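Local coordinates for lipase (Acinetobacter baumannii, PDB 4OPM), which is a putative lipase of the alpha/beta-hydrolase fold, expected to hydrolyse the ester bonds of triacylglycerols or related lipids, at residues 25-30 against 106-111; 125-130 against 143-148; 252-257 against 264-269. All blocks are in the same frame, centred on the assembly; numbering follows the deposited sequence.

Interaction 1 (25-30 against 106-111); sequences KSLKVG and EAANLK
The turn that sets Ala107 and Ala108 against Leu27 and Val29 is closed by a backbone bond from Asn109 N to Glu106 O, 3.1 Å long. Asn109 has positive phi (56°) and the chain bonds back twice into the last helical turn, a Schellman motif, which ends the helix where it meets the strand. No hydrogen bond crosses between 25-30 and 106-111; everything that meets here is apolar or peptide surface. Leu27 is the larger contributor on the strand side. Its CG lies anti to the backbone N (chi1 -177°), and this carries one branch, CD2, across to the helix end. There the methyl rests against the peptide joining Ala107 to Ala108, with Leu27 CD2 3.7 Å from both Ala107 C and Ala108 N, while Ala108 CB stands a little farther off. Strand 22-29 is one of the two outermost strands of the central sheet, forming an antiparallel pair with 32-39, and helix 94-107 is one of the helices packed on that sheet in the alpha/beta-hydrolase fold. Two residues on from Leu27, Val29 presents both of its methyls to one small partner: Val29 CG2 is 3.5 Å from Ala107 CB, a snug fit, and CG1 is at 4.0 Å from the same atom. Ala107 CB also lies 3.9 Å from Leu27 CD2, so one methyl of the helix touches two residues from the same face of the strand. Alongside, Leu27 touches Tyr36 and Val29 touches Trp34 of the neighbouring strand, and Val29 further touches Arg103 one helical turn back from Ala107.

Interaction 2 (125-130 against 143-148); sequences IALLYA and VDSGGI
Leu127 meets segment 143-148 through one methyl, CD1, which abuts a small polar loop closed by Ser145 and Gly146. The leucine CG stands anti to its own carbonyl carbon and beside the backbone N (chi1 -79°), and with chi2 extended the CD1 branch is carried out from the helix toward the loop. It ends 3.7 Å from Ser145 OG, while Leu127 CD1 to Gly146 O measures 3.8 Å, so the methyl leans on donor and acceptor of the same hydrogen bond. That bond runs from Ser145 OG to Gly146 O at 2.9 Å. The hydroxyl approaches in the plane of the carbonyl and on a lone pair, the C=O...OG angle being 128°. It can do so because OG is turned anti to the serine N (chi1 -180°) and lies beside the residue's carbonyl carbon, from which the chain continues to Gly146. The serine thus satisfies its hydroxyl within its own loop although it is buried and faces an apolar neighbour, and no hydrogen bond joins it to the helix. Leu127 also touches Leu140 and Leu142 of strand 137-143, Phe226 and Ile233. Val143 and Gly146 pair through their backbones with Ser120, and Val143 also with Gly118, in what is probably the nucleophile elbow. Helix 121-132 leaves that elbow and leads into strand 137-143, whose exit loop it touches here: the beta-alpha-beta crossover that follows the nucleophile in the alpha/beta-hydrolase fold.

Interaction 3 (252-257 against 264-269); sequences VANELK and QPPVIL
Pro266 lays its ring against the side of helix 251-259, overlapping Ala253, Asn254 and Lys257 at once. Its CB faces the methyl of Ala253, with Pro266 CB and Ala253 CB 4.0 Å apart, and its CG comes within 3.5 Å of Ala253 O, a carbonyl already engaged by Lys257 N. The Asn254 side chain crosses the ring at about a right angle, the amide ND2 standing 3.9 Å from Pro266 CG. Lys257 also crosses the ring at about a right angle, its CB 3.9 Å from that same CG. Beyond the ring the lysine chain runs on over the preceding residues. Bent at chi2 (69°), it brings Lys257 CD to 3.3 Å from Gln264 O and Lys257 CE to 3.7 Å from Pro265 N. These are contacts of the aliphatic part of the chain with backbone atoms, and no hydrogen bond spans the two segments. Within the strand, Ile268 CD1 meets Ala253 CB at 3.9 Å, so the alanine methyl is shared between Pro266 and Ile268. Trp241 of strand 237-242 touches both Ala253 and Ile268 from within the sheet. The helix thereby packs on the approach to strand 267-269, the last strand of the sheet, which is the helix-to-second-strand packing of the beta-alpha-beta unit formed by 237-242, 251-259 and 267-269 in an alpha/beta-hydrolase fold.

In the fold
Interactions 1 and 3 pack helices at the two edge strands of one sheet, on opposite sides of the chain's centre, with centres about 33 Å apart. Interaction 2 lies deeper, its centre about 22 Å from that of interaction 1 and 13 Å from that of interaction 3. Helix 94-107 links the first two, since Tyr129 packs on Val105 and bonds to Arg102; Phe149, which directly follows segment 143-148, packs on Leu256 beside interaction 3. Interaction 2 also adjoins the presumed Ser120-His274-Asp245 triad: Asp144 touches His274, and a bound polyethylene glycol, probably from the crystallisation liquor, lies about 5 Å from Gly146 and may mark a pocket.

Interaction 1 (25-30 against 106-111)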
ATOM      1  N   LYS A  25     -16.390  -6.295  -1.929  1.00 17.67           N
ATOM      2  CA  LYS A  25     -17.046  -6.906  -0.784  1.00 18.59           C
ATOM      3  C   LYS A  25     -17.014  -5.944   0.393  1.00 21.40           C
ATOM      4  O   LYS A  25     -16.272  -4.950   0.379  1.00 20.58           O
ATOM      5  CB  LYS A  25     -16.383  -8.255  -0.438  1.00 21.85           C
ATOM      6  CG  LYS A  25     -16.692  -9.335  -1.490  1.00 26.69           C
ATOM      7  CD  LYS A  25     -16.554 -10.733  -0.986  1.00 33.85           C
ATOM      8  CE  LYS A  25     -16.801 -11.723  -2.102  1.00 40.57           C
ATOM      9  NZ  LYS A  25     -16.477 -13.112  -1.684  1.00 42.57           N
ATOM     10  N   SER A  26     -17.850  -6.232   1.395  1.00 18.36           N
ATOM     11  CA  SER A  26     -17.967  -5.425   2.600  0.60 18.91           C
ATOM     12  C   SER A  26     -18.008  -6.332   3.827  1.00 22.33           C
ATOM     13  O   SER A  26     -18.619  -7.405   3.770  1.00 21.52           O
ATOM     14  CB  SER A  26     -19.223  -4.559   2.524  0.60 24.20           C
ATOM     15  OG  SER A  26     -19.417  -3.778   3.690  0.60 30.47           O
ATOM     16  N   LEU A  27     -17.385  -5.915   4.924  1.00 19.87           N
ATOM     17  CA  LEU A  27     -17.407  -6.713   6.144  1.00 20.40           C
ATOM     18  C   LEU A  27     -17.376  -5.808   7.374  1.00 23.70           C
ATOM     19  O   LEU A  27     -16.466  -4.984   7.508  1.00 22.59           O
ATOM     20  CB  LEU A  27     -16.215  -7.699   6.150  1.00 20.56           C
ATOM     21  CG  LEU A  27     -16.120  -8.687   7.334  1.00 26.13           C
ATOM     22  CD1 LEU A  27     -17.286  -9.689   7.325  1.00 27.22           C
ATOM     23  CD2 LEU A  27     -14.805  -9.428   7.298  1.00 28.98           C
ATOM     24  N   LYS A  28     -18.376  -5.948   8.256  1.00 21.44           N
ATOM     25  CA  LYS A  28     -18.393  -5.154   9.482  1.00 21.82           C
ATOM     26  C   LYS A  28     -17.614  -5.916  10.546  1.00 25.52           C
ATOM     27  O   LYS A  28     -17.881  -7.095  10.804  1.00 25.93           O
ATOM     28  CB  LYS A  28     -19.820  -4.804   9.929  1.00 25.49           C
ATOM     29  CG  LYS A  28     -19.848  -3.826  11.118  1.00 36.67           C
ATOM     30  CD  LYS A  28     -21.260  -3.505  11.563  1.00 46.23           C
ATOM     31  CE  LYS A  28     -21.299  -2.745  12.873  1.00 55.91           C
ATOM     32  NZ  LYS A  28     -20.933  -1.312  12.709  1.00 63.39           N
ATOM     33  N   VAL A  29     -16.582  -5.259  11.086  1.00 21.67           N
ATOM     34  CA  VAL A  29     -15.697  -5.793  12.125  1.00 22.14           C
ATOM     35  C   VAL A  29     -15.648  -4.743  13.242  1.00 27.53           C
ATOM     36  O   VAL A  29     -15.056  -3.676  13.058  1.00 25.93           O
ATOM     37  CB  VAL A  29     -14.281  -6.140  11.577  1.00 25.15           C
ATOM     38  CG1 VAL A  29     -13.435  -6.859  12.631  1.00 25.62           C
ATOM     39  CG2 VAL A  29     -14.355  -6.956  10.286  1.00 24.37           C
ATOM     40  N   GLY A  30     -16.306  -5.030  14.363  1.00 26.77           N
ATOM     41  CA  GLY A  30     -16.400  -4.085  15.468  1.00 26.80           C
ATOM     42  C   GLY A  30     -17.078  -2.812  14.998  1.00 30.60           C
ATOM     43  O   GLY A  30     -18.150  -2.875  14.389  1.00 30.23           O
ATOM     44  N   GLU A 106      -8.797 -11.803  10.701  1.00 21.43           N
ATOM     45  CA  GLU A 106      -9.471 -12.810  11.527  1.00 22.13           C
ATOM     46  C   GLU A 106     -10.961 -12.931  11.148  1.00 27.31           C
ATOM     47  O   GLU A 106     -11.456 -14.045  10.955  1.00 27.61           O
ATOM     48  CB  GLU A 106      -9.322 -12.454  13.010  1.00 23.94           C
ATOM     49  CG  GLU A 106      -7.910 -12.664  13.538  1.00 33.55           C
ATOM     50  CD  GLU A 106      -7.690 -12.329  15.002  1.00 52.52           C
ATOM     51  OE1 GLU A 106      -8.515 -11.586  15.581  1.00 44.77           O
ATOM     52  OE2 GLU A 106      -6.667 -12.784  15.560  1.00 51.48           O
ATOM     53  N   ALA A 107     -11.663 -11.791  11.021  1.00 25.12           N
ATOM     54  CA  ALA A 107     -13.092 -11.777  10.674  1.00 25.76           C
ATOM     55  C   ALA A 107     -13.345 -12.256   9.234  1.00 28.09           C
ATOM     56  O   ALA A 107     -14.387 -12.858   8.964  1.00 27.67           O
ATOM     57  CB  ALA A 107     -13.661 -10.386  10.865  1.00 26.65           C
ATOM     58  N   ALA A 108     -12.372 -12.049   8.330  1.00 22.49           N
ATOM     59  CA  ALA A 108     -12.476 -12.485   6.924  1.00 21.70           C
ATOM     60  C   ALA A 108     -12.173 -13.993   6.799  1.00 24.78           C
ATOM     61  O   ALA A 108     -12.269 -14.551   5.711  1.00 24.00           O
ATOM     62  CB  ALA A 108     -11.531 -11.677   6.036  1.00 21.32           C
ATOM     63  N   ASN A 109     -11.800 -14.621   7.943  1.00 24.21           N
ATOM     64  CA  ASN A 109     -11.461 -16.034   8.101  0.50 25.02           C
ATOM     65  C   ASN A 109     -10.333 -16.471   7.151  1.00 29.41           C
ATOM     66  O   ASN A 109     -10.385 -17.539   6.528  1.00 28.17           O
ATOM     67  CB  ASN A 109     -12.706 -16.915   7.976  0.50 25.42           C
ATOM     68  CG  ASN A 109     -13.485 -16.897   9.263  0.50 44.00           C
ATOM     69  OD1 ASN A 109     -14.421 -16.110   9.444  0.50 33.10           O
ATOM     70  ND2 ASN A 109     -13.031 -17.680  10.228  0.50 39.56           N
ATOM     71  N   LEU A 110      -9.280 -15.637   7.083  1.00 28.11           N
ATOM     72  CA  LEU A 110      -8.063 -15.893   6.307  1.00 28.80           C
ATOM     73  C   LEU A 110      -7.061 -16.497   7.299  1.00 37.08           C
ATOM     74  O   LEU A 110      -6.381 -15.770   8.034  1.00 37.00           O
ATOM     75  CB  LEU A 110      -7.532 -14.602   5.640  1.00 27.62           C
ATOM     76  CG  LEU A 110      -8.514 -13.801   4.781  1.00 32.31           C
ATOM     77  CD1 LEU A 110      -7.971 -12.412   4.532  1.00 32.00           C
ATOM     78  CD2 LEU A 110      -8.842 -14.525   3.462  1.00 34.68           C
ATOM     79  N   LYS A 111      -7.065 -17.836   7.398  1.00 37.54           N
ATOM     80  CA  LYS A 111      -6.270 -18.591   8.378  1.00 39.34           C
ATOM     81  C   LYS A 111      -4.848 -18.916   7.884  1.00 43.56           C
ATOM     82  O   LYS A 111      -4.544 -18.782   6.692  1.00 41.42           O
ATOM     83  CB  LYS A 111      -7.001 -19.888   8.782  1.00 43.49           C
ATOM     84  CG  LYS A 111      -8.299 -19.644   9.548  1.00 59.57           C
ATOM     85  CD  LYS A 111      -8.874 -20.935  10.106  1.00 74.14           C
ATOM     86  CE  LYS A 111     -10.243 -20.753  10.718  1.00 89.24           C
ATOM     87  NZ  LYS A 111     -10.204 -19.957  11.974  1.00101.49           N
TER

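Interaction 2 (125-130 against 143-148)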
ATOM      1  N   ILE A 125       2.796  -0.545   7.697  1.00 17.29           N
ATOM      2  CA  ILE A 125       1.758  -1.359   8.332  1.00 17.21           C
ATOM      3  C   ILE A 125       2.128  -2.846   8.196  1.00 20.04           C
ATOM      4  O   ILE A 125       2.044  -3.579   9.185  1.00 20.17           O
ATOM      5  CB  ILE A 125       0.353  -1.031   7.729  1.00 19.87           C
ATOM      6  CG1 ILE A 125      -0.066   0.436   8.077  1.00 19.90           C
ATOM      7  CG2 ILE A 125      -0.701  -2.040   8.219  1.00 20.52           C
ATOM      8  CD1 ILE A 125      -1.253   1.025   7.232  1.00 24.63           C
ATOM      9  N   ALA A 126       2.582  -3.272   6.984  1.00 17.08           N
ATOM     10  CA  ALA A 126       2.984  -4.662   6.743  1.00 17.92           C
ATOM     11  C   ALA A 126       4.130  -5.077   7.693  1.00 22.19           C
ATOM     12  O   ALA A 126       4.077  -6.168   8.260  1.00 21.81           O
ATOM     13  CB  ALA A 126       3.387  -4.859   5.283  1.00 18.01           C
ATOM     14  N   LEU A 127       5.112  -4.178   7.911  1.00 19.40           N
ATOM     15  CA  LEU A 127       6.252  -4.393   8.815  1.00 20.14           C
ATOM     16  C   LEU A 127       5.780  -4.584  10.261  1.00 24.19           C
ATOM     17  O   LEU A 127       6.204  -5.529  10.930  1.00 23.07           O
ATOM     18  CB  LEU A 127       7.252  -3.220   8.725  1.00 19.96           C
ATOM     19  CG  LEU A 127       8.193  -3.249   7.497  1.00 25.03           C
ATOM     20  CD1 LEU A 127       8.795  -1.870   7.219  1.00 26.07           C
ATOM     21  CD2 LEU A 127       9.293  -4.281   7.656  1.00 26.88           C
ATOM     22  N   LEU A 128       4.870  -3.716  10.730  1.00 22.12           N
ATOM     23  CA  LEU A 128       4.339  -3.820  12.091  1.00 23.20           C
ATOM     24  C   LEU A 128       3.547  -5.126  12.254  1.00 25.84           C
ATOM     25  O   LEU A 128       3.704  -5.821  13.257  1.00 25.61           O
ATOM     26  CB  LEU A 128       3.478  -2.596  12.426  1.00 23.93           C
ATOM     27  CG  LEU A 128       3.270  -2.272  13.904  1.00 30.90           C
ATOM     28  CD1 LEU A 128       4.615  -2.194  14.668  1.00 31.40           C
ATOM     29  CD2 LEU A 128       2.504  -0.973  14.057  1.00 34.75           C
ATOM     30  N   TYR A 129       2.753  -5.482  11.240  1.00 20.90           N
ATOM     31  CA  TYR A 129       1.979  -6.715  11.220  1.00 20.81           C
ATOM     32  C   TYR A 129       2.907  -7.943  11.302  1.00 24.50           C
ATOM     33  O   TYR A 129       2.674  -8.817  12.138  1.00 24.25           O
ATOM     34  CB  TYR A 129       1.116  -6.776   9.939  1.00 20.62           C
ATOM     35  CG  TYR A 129       0.089  -7.885   9.956  1.00 22.19           C
ATOM     36  CD1 TYR A 129       0.451  -9.205   9.690  1.00 24.11           C
ATOM     37  CD2 TYR A 129      -1.258  -7.608  10.175  1.00 22.67           C
ATOM     38  CE1 TYR A 129      -0.498 -10.226   9.672  1.00 25.86           C
ATOM     39  CE2 TYR A 129      -2.217  -8.619  10.153  1.00 23.88           C
ATOM     40  CZ  TYR A 129      -1.833  -9.927   9.893  1.00 29.97           C
ATOM     41  OH  TYR A 129      -2.767 -10.934   9.888  1.00 27.84           O
ATOM     42  N   ALA A 130       3.981  -7.972  10.473  1.00 21.50           N
ATOM     43  CA  ALA A 130       4.950  -9.071  10.420  1.00 22.25           C
ATOM     44  C   ALA A 130       5.686  -9.255  11.747  1.00 28.17           C
ATOM     45  O   ALA A 130       5.988 -10.393  12.125  1.00 28.91           O
ATOM     46  CB  ALA A 130       5.953  -8.833   9.318  1.00 22.58           C
ATOM     47  N   VAL A 143       7.228  -2.405  -1.152  1.00 13.33           N
ATOM     48  CA  VAL A 143       7.347  -1.560  -2.336  1.00 13.70           C
ATOM     49  C   VAL A 143       7.479  -0.108  -1.872  1.00 16.53           C
ATOM     50  O   VAL A 143       6.484   0.475  -1.442  1.00 17.87           O
ATOM     51  CB  VAL A 143       6.156  -1.747  -3.326  1.00 16.39           C
ATOM     52  CG1 VAL A 143       6.394  -0.942  -4.610  1.00 14.83           C
ATOM     53  CG2 VAL A 143       5.905  -3.230  -3.645  1.00 16.41           C
ATOM     54  N   ASP A 144       8.693   0.474  -1.961  1.00 14.60           N
ATOM     55  CA  ASP A 144       8.978   1.864  -1.528  1.00 13.83           C
ATOM     56  C   ASP A 144       8.343   2.115  -0.140  1.00 18.17           C
ATOM     57  O   ASP A 144       7.576   3.065   0.050  1.00 17.31           O
ATOM     58  CB  ASP A 144       8.470   2.869  -2.576  1.00 14.30           C
ATOM     59  CG  ASP A 144       9.128   2.654  -3.933  1.00 15.57           C
ATOM     60  OD1 ASP A 144       8.824   1.633  -4.581  1.00 16.59           O
ATOM     61  OD2 ASP A 144      10.011   3.468  -4.305  1.00 16.89           O
ATOM     62  N   SER A 145       8.591   1.182   0.784  1.00 15.90           N
ATOM     63  CA  SER A 145       7.997   1.163   2.108  1.00 15.19           C
ATOM     64  C   SER A 145       8.469   2.297   3.001  1.00 19.43           C
ATOM     65  O   SER A 145       9.643   2.682   2.973  1.00 19.14           O
ATOM     66  CB  SER A 145       8.335  -0.157   2.803  1.00 16.39           C
ATOM     67  OG  SER A 145       7.767  -0.224   4.102  1.00 20.47           O
ATOM     68  N   GLY A 146       7.573   2.725   3.878  1.00 17.82           N
ATOM     69  CA  GLY A 146       7.916   3.680   4.922  1.00 17.90           C
ATOM     70  C   GLY A 146       8.661   2.961   6.035  1.00 22.45           C
ATOM     71  O   GLY A 146       8.829   1.731   6.015  1.00 20.14           O
ATOM     72  N   GLY A 147       9.083   3.735   7.016  1.00 20.54           N
ATOM     73  CA  GLY A 147       9.824   3.265   8.172  1.00 21.39           C
ATOM     74  C   GLY A 147      10.609   4.421   8.744  1.00 24.20           C
ATOM     75  O   GLY A 147      10.405   5.567   8.337  1.00 24.14           O
ATOM     76  N   ILE A 148      11.511   4.138   9.673  1.00 20.31           N
ATOM     77  CA  ILE A 148      12.325   5.198  10.294  1.00 19.83           C
ATOM     78  C   ILE A 148      13.771   4.804  10.044  1.00 23.52           C
ATOM     79  O   ILE A 148      14.268   3.841  10.633  1.00 21.81           O
ATOM     80  CB  ILE A 148      11.976   5.457  11.791  1.00 22.64           C
ATOM     81  CG1 ILE A 148      10.436   5.509  12.000  1.00 23.44           C
ATOM     82  CG2 ILE A 148      12.633   6.755  12.227  1.00 24.33           C
ATOM     83  CD1 ILE A 148       9.931   5.674  13.483  1.00 27.15           C
TER

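Interaction 3 (252-257 against 264-269)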
ATOM      1  N   VAL A 252      17.436   3.824   1.190  1.00 20.88           N
ATOM      2  CA  VAL A 252      16.634   3.190   2.229  1.00 20.99           C
ATOM      3  C   VAL A 252      16.393   1.691   1.884  1.00 23.96           C
ATOM      4  O   VAL A 252      16.331   0.885   2.808  1.00 23.59           O
ATOM      5  CB  VAL A 252      15.332   4.017   2.368  1.00 24.97           C
ATOM      6  CG1 VAL A 252      14.165   3.195   2.865  1.00 24.85           C
ATOM      7  CG2 VAL A 252      15.572   5.266   3.215  1.00 24.46           C
ATOM      8  N   ALA A 253      16.289   1.326   0.580  1.00 19.44           N
ATOM      9  CA  ALA A 253      16.112  -0.084   0.152  1.00 19.19           C
ATOM     10  C   ALA A 253      17.255  -0.974   0.707  1.00 21.77           C
ATOM     11  O   ALA A 253      17.000  -2.084   1.195  1.00 20.44           O
ATOM     12  CB  ALA A 253      16.057  -0.184  -1.370  1.00 19.78           C
ATOM     13  N   ASN A 254      18.502  -0.467   0.663  1.00 19.21           N
ATOM     14  CA  ASN A 254      19.665  -1.204   1.181  1.00 20.71           C
ATOM     15  C   ASN A 254      19.630  -1.265   2.700  1.00 22.96           C
ATOM     16  O   ASN A 254      20.023  -2.274   3.267  1.00 22.27           O
ATOM     17  CB  ASN A 254      20.992  -0.613   0.697  1.00 24.15           C
ATOM     18  CG  ASN A 254      21.305  -0.951  -0.739  1.00 48.00           C
ATOM     19  OD1 ASN A 254      21.879  -0.139  -1.474  1.00 50.49           O
ATOM     20  ND2 ASN A 254      20.909  -2.143  -1.189  1.00 33.02           N
ATOM     21  N   GLU A 255      19.130  -0.209   3.358  1.00 19.99           N
ATOM     22  CA  GLU A 255      19.004  -0.221   4.810  1.00 20.41           C
ATOM     23  C   GLU A 255      17.983  -1.309   5.241  1.00 22.69           C
ATOM     24  O   GLU A 255      18.286  -2.111   6.132  1.00 21.48           O
ATOM     25  CB  GLU A 255      18.603   1.158   5.325  1.00 22.05           C
ATOM     26  CG  GLU A 255      18.679   1.247   6.837  1.00 24.41           C
ATOM     27  CD  GLU A 255      18.408   2.610   7.433  1.00 37.43           C
ATOM     28  OE1 GLU A 255      18.445   3.616   6.692  1.00 28.77           O
ATOM     29  OE2 GLU A 255      18.197   2.675   8.664  1.00 28.85           O
ATOM     30  N   LEU A 256      16.814  -1.394   4.553  1.00 19.72           N
ATOM     31  CA  LEU A 256      15.813  -2.429   4.842  1.00 18.88           C
ATOM     32  C   LEU A 256      16.412  -3.825   4.660  1.00 23.47           C
ATOM     33  O   LEU A 256      16.195  -4.688   5.514  1.00 23.42           O
ATOM     34  CB  LEU A 256      14.555  -2.278   3.963  1.00 18.27           C
ATOM     35  CG  LEU A 256      13.552  -1.217   4.378  1.00 21.84           C
ATOM     36  CD1 LEU A 256      12.550  -0.952   3.248  1.00 20.53           C
ATOM     37  CD2 LEU A 256      12.812  -1.607   5.684  1.00 22.99           C
ATOM     38  N   LYS A 257      17.223  -4.017   3.596  1.00 20.32           N
ATOM     39  CA  LYS A 257      17.917  -5.268   3.319  1.00 21.19           C
ATOM     40  C   LYS A 257      18.840  -5.628   4.502  1.00 26.01           C
ATOM     41  O   LYS A 257      18.814  -6.767   4.954  1.00 27.31           O
ATOM     42  CB  LYS A 257      18.715  -5.173   1.995  1.00 22.99           C
ATOM     43  CG  LYS A 257      19.745  -6.305   1.751  1.00 31.19           C
ATOM     44  CD  LYS A 257      19.071  -7.638   1.499  1.00 38.03           C
ATOM     45  CE  LYS A 257      20.031  -8.714   1.067  1.00 46.15           C
ATOM     46  NZ  LYS A 257      20.764  -9.286   2.222  1.00 49.12           N
ATOM     47  N   GLN A 264      15.813 -10.525   0.507  1.00 21.72           N
ATOM     48  CA  GLN A 264      16.564 -10.763  -0.728  1.00 22.50           C
ATOM     49  C   GLN A 264      17.226  -9.463  -1.179  1.00 26.85           C
ATOM     50  O   GLN A 264      16.780  -8.405  -0.728  1.00 24.12           O
ATOM     51  CB  GLN A 264      15.591 -11.246  -1.832  1.00 23.56           C
ATOM     52  CG  GLN A 264      15.203 -12.698  -1.652  1.00 37.98           C
ATOM     53  CD  GLN A 264      14.321 -13.230  -2.743  1.00 45.66           C
ATOM     54  OE1 GLN A 264      13.660 -14.245  -2.547  1.00 42.92           O
ATOM     55  NE2 GLN A 264      14.315 -12.600  -3.928  1.00 30.49           N
ATOM     56  N   PRO A 265      18.226  -9.482  -2.110  1.00 25.62           N
ATOM     57  CA  PRO A 265      18.763  -8.210  -2.634  1.00 24.68           C
ATOM     58  C   PRO A 265      17.646  -7.351  -3.245  1.00 25.43           C
ATOM     59  O   PRO A 265      16.797  -7.891  -3.963  1.00 23.37           O
ATOM     60  CB  PRO A 265      19.763  -8.664  -3.708  1.00 26.51           C
ATOM     61  CG  PRO A 265      20.171 -10.049  -3.274  1.00 32.07           C
ATOM     62  CD  PRO A 265      18.888 -10.639  -2.756  1.00 28.39           C
ATOM     63  N   PRO A 266      17.571  -6.038  -2.917  1.00 21.43           N
ATOM     64  CA  PRO A 266      16.470  -5.213  -3.449  1.00 20.48           C
ATOM     65  C   PRO A 266      16.472  -5.100  -4.967  1.00 22.98           C
ATOM     66  O   PRO A 266      17.527  -5.168  -5.601  1.00 21.66           O
ATOM     67  CB  PRO A 266      16.716  -3.835  -2.821  1.00 22.25           C
ATOM     68  CG  PRO A 266      17.590  -4.108  -1.630  1.00 27.61           C
ATOM     69  CD  PRO A 266      18.468  -5.241  -2.060  1.00 23.34           C
ATOM     70  N   VAL A 267      15.278  -4.956  -5.537  1.00 18.78           N
ATOM     71  CA  VAL A 267      15.108  -4.731  -6.975  1.00 18.14           C
ATOM     72  C   VAL A 267      14.920  -3.230  -7.159  1.00 20.47           C
ATOM     73  O   VAL A 267      13.982  -2.651  -6.588  1.00 18.99           O
ATOM     74  CB  VAL A 267      13.918  -5.536  -7.558  1.00 23.14           C
ATOM     75  CG1 VAL A 267      13.660  -5.157  -9.019  1.00 23.53           C
ATOM     76  CG2 VAL A 267      14.140  -7.035  -7.414  1.00 23.48           C
ATOM     77  N   ILE A 268      15.806  -2.601  -7.939  1.00 18.19           N
ATOM     78  CA  ILE A 268      15.742  -1.157  -8.165  1.00 18.03           C
ATOM     79  C   ILE A 268      15.338  -0.895  -9.599  1.00 22.16           C
ATOM     80  O   ILE A 268      16.085  -1.226 -10.529  1.00 21.50           O
ATOM     81  CB  ILE A 268      17.073  -0.447  -7.793  1.00 21.94           C
ATOM     82  CG1 ILE A 268      17.577  -0.834  -6.363  1.00 23.07           C
ATOM     83  CG2 ILE A 268      16.972   1.078  -8.006  1.00 21.77           C
ATOM     84  CD1 ILE A 268      16.619  -0.608  -5.199  1.00 26.61           C
ATOM     85  N   LEU A 269      14.137  -0.331  -9.778  1.00 17.96           N
ATOM     86  CA  LEU A 269      13.612  -0.059 -11.114  1.00 16.19           C
ATOM     87  C   LEU A 269      14.065   1.309 -11.601  1.00 19.25           C
ATOM     88  O   LEU A 269      13.731   2.327 -10.993  1.00 17.37           O
ATOM     89  CB  LEU A 269      12.065  -0.169 -11.154  1.00 15.48           C
ATOM     90  CG  LEU A 269      11.438  -1.537 -10.793  1.00 18.93           C
ATOM     91  CD1 LEU A 269       9.931  -1.528 -11.046  1.00 17.55           C
ATOM     92  CD2 LEU A 269      12.087  -2.700 -11.574  1.00 20.11           C
TER